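Local coordinates for cobalamin biosynthesis protein CobN (Mycobacterium tuberculosis, PDB 7C6O) that is the large, catalytic subunit of cobaltochelatase, the enzyme that inserts cobalt into the corrin ring during cobalamin biosynthesis, at residues D935-I940 and R994-K999. Numbering follows the deposited sequence.
Sequences DVTVRI and RIFGSK
Arg994 grips the carboxylate of Asp935 side-on in a salt bridge: NE reaches OD1 at 2.8 Å, nearly straight and within the guanidinium plane, while NH2 meets the syn lone pair of OD2 over a more bent bond. The two planes stand 50° apart. His977 also bonds OD2 and Ala991 O takes Arg994 NH1, so each has a further partner. A bend at chi2 (-64°) turns the arginine chain back along strand 935-940, its CD 3.3 Å from Val936 O. Next to this clamp the backbones pair in parallel: Val938 N bonds Arg994 O, Phe996 N bonds Val938 O at 2.8 Å, and Ile940 N bonds Phe996 O. On one face, Ile940 CG2 and CD1 each lie 3.9 Å from Ile995 CG2, beneath helix 949-963; on the other, Thr937 CG2 packs obliquely against the Phe996 ring near helix 1044-1051. The Ile940 end is looser: a single water at the guanidinium edge joins Arg939 NH2 to Ser998 OG, which lie 4.2 Å apart. Ser998 OG also bonds Gly1004 O, and Arg939 makes a cation-pi contact with Tyr1026. Strand 935-940 pairs on its other edge with strand 880-885; with only helices and loops between them, 935-940 and 995-997 form a beta-alpha-beta crossover in the parallel part of a mixed sheet.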
loop_
_atom_site.group_PDB
_atom_site.type_symbol
_atom_site.label_atom_id
_atom_site.label_comp_id
_atom_site.label_asym_id
_atom_site.label_seq_id
_atom_site.Cartn_x
_atom_site.Cartn_y
_atom_site.Cartn_z
ATOM N N ASP A 935 -4.444 21.668 -17.756
ATOM C CA ASP A 935 -5.352 20.543 -17.592
ATOM C C ASP A 935 -4.569 19.294 -17.201
ATOM O O ASP A 935 -3.410 19.114 -17.585
ATOM C CB ASP A 935 -6.138 20.299 -18.883
ATOM C CG ASP A 935 -7.504 19.677 -18.634
ATOM O OD1 ASP A 935 -7.817 19.334 -17.476
ATOM O OD2 ASP A 935 -8.275 19.540 -19.606
ATOM N N VAL A 936 -5.201 18.434 -16.409
ATOM C CA VAL A 936 -4.566 17.205 -15.945
ATOM C C VAL A 936 -5.546 16.050 -16.095
ATOM O O VAL A 936 -6.689 16.136 -15.634
ATOM C CB VAL A 936 -4.090 17.306 -14.481
ATOM C CG1 VAL A 936 -3.418 16.004 -14.057
ATOM C CG2 VAL A 936 -3.143 18.478 -14.293
ATOM N N THR A 937 -5.100 14.977 -16.740
ATOM C CA THR A 937 -5.793 13.696 -16.731
ATOM C C THR A 937 -4.998 12.740 -15.855
ATOM O O THR A 937 -3.787 12.585 -16.041
ATOM C CB THR A 937 -5.945 13.126 -18.145
ATOM O OG1 THR A 937 -6.839 13.953 -18.899
ATOM C CG2 THR A 937 -6.501 11.712 -18.093
ATOM N N VAL A 938 -5.673 12.118 -14.894
ATOM C CA VAL A 938 -5.027 11.296 -13.876
ATOM C C VAL A 938 -5.455 9.853 -14.072
ATOM O O VAL A 938 -6.653 9.547 -14.070
ATOM C CB VAL A 938 -5.374 11.771 -12.457
ATOM C CG1 VAL A 938 -4.732 10.856 -11.421
ATOM C CG2 VAL A 938 -4.933 13.210 -12.252
ATOM N N ARG A 939 -4.478 8.963 -14.226
ATOM C CA ARG A 939 -4.710 7.526 -14.132
ATOM C C ARG A 939 -4.270 7.072 -12.745
ATOM O O ARG A 939 -3.073 7.062 -12.438
ATOM C CB ARG A 939 -3.961 6.767 -15.226
ATOM C CG ARG A 939 -3.979 5.251 -15.045
ATOM C CD ARG A 939 -5.401 4.692 -14.920
ATOM N NE ARG A 939 -5.382 3.247 -14.697
ATOM C CZ ARG A 939 -5.235 2.346 -15.664
ATOM N NH1 ARG A 939 -5.113 2.737 -16.926
ATOM N NH2 ARG A 939 -5.219 1.050 -15.371
ATOM N N ILE A 940 -5.236 6.718 -11.903
ATOM C CA ILE A 940 -4.947 6.154 -10.591
ATOM C C ILE A 940 -4.908 4.640 -10.723
ATOM O O ILE A 940 -5.529 4.057 -11.617
ATOM C CB ILE A 940 -5.981 6.595 -9.532
ATOM C CG1 ILE A 940 -7.387 6.127 -9.920
ATOM C CG2 ILE A 940 -5.943 8.111 -9.327
ATOM C CD1 ILE A 940 -8.451 6.446 -8.882
ATOM N N ARG A 994 -11.894 13.701 -15.109
ATOM C CA ARG A 994 -10.451 13.655 -15.340
ATOM C C ARG A 994 -9.751 12.457 -14.712
ATOM O O ARG A 994 -8.617 12.162 -15.112
ATOM C CB ARG A 994 -9.781 14.934 -14.817
ATOM C CG ARG A 994 -10.141 16.201 -15.574
ATOM C CD ARG A 994 -9.650 16.150 -17.010
ATOM N NE ARG A 994 -9.854 17.423 -17.699
ATOM C CZ ARG A 994 -10.990 17.780 -18.290
ATOM N NH1 ARG A 994 -12.035 16.961 -18.276
ATOM N NH2 ARG A 994 -11.084 18.958 -18.894
ATOM N N ILE A 995 -10.357 11.764 -13.753
ATOM C CA ILE A 995 -9.692 10.708 -12.999
ATOM C C ILE A 995 -10.181 9.358 -13.508
ATOM O O ILE A 995 -11.384 9.070 -13.477
ATOM C CB ILE A 995 -9.951 10.853 -11.493
ATOM C CG1 ILE A 995 -9.643 12.279 -11.033
ATOM C CG2 ILE A 995 -9.114 9.844 -10.710
ATOM C CD1 ILE A 995 -10.055 12.557 -9.609
ATOM N N PHE A 996 -9.251 8.524 -13.961
ATOM C CA PHE A 996 -9.575 7.199 -14.465
ATOM C C PHE A 996 -8.753 6.158 -13.716
ATOM O O PHE A 996 -7.684 6.462 -13.182
ATOM C CB PHE A 996 -9.327 7.113 -15.977
ATOM C CG PHE A 996 -10.110 8.126 -16.766
ATOM C CD1 PHE A 996 -11.369 7.819 -17.258
ATOM C CD2 PHE A 996 -9.601 9.396 -16.987
ATOM C CE1 PHE A 996 -12.101 8.757 -17.972
ATOM C CE2 PHE A 996 -10.326 10.339 -17.698
ATOM C CZ PHE A 996 -11.575 10.018 -18.192
ATOM N N GLY A 997 -9.271 4.936 -13.658
ATOM C CA GLY A 997 -8.587 3.889 -12.932
ATOM C C GLY A 997 -9.081 2.512 -13.313
ATOM O O GLY A 997 -9.869 2.348 -14.246
ATOM N N SER A 998 -8.593 1.516 -12.572
ATOM C CA SER A 998 -9.002 0.135 -12.785
ATOM C C SER A 998 -10.512 -0.012 -12.631
ATOM O O SER A 998 -11.163 0.757 -11.921
ATOM C CB SER A 998 -8.292 -0.791 -11.790
ATOM O OG SER A 998 -6.913 -0.921 -12.091
ATOM N N LYS A 999 -11.064 -1.012 -13.313
ATOM C CA LYS A 999 -12.474 -1.335 -13.150
ATOM C C LYS A 999 -12.774 -1.586 -11.674
ATOM O O LYS A 999 -11.966 -2.216 -10.978
ATOM C CB LYS A 999 -12.839 -2.568 -13.983
ATOM C CG LYS A 999 -14.308 -2.968 -13.917
ATOM C CD LYS A 999 -14.626 -4.106 -14.876
ATOM C CE LYS A 999 -16.114 -4.436 -14.859
ATOM N NZ LYS A 999 -16.468 -5.551 -15.784
HETATM O O HOH W 1 -5.121 0.762 -12.514
#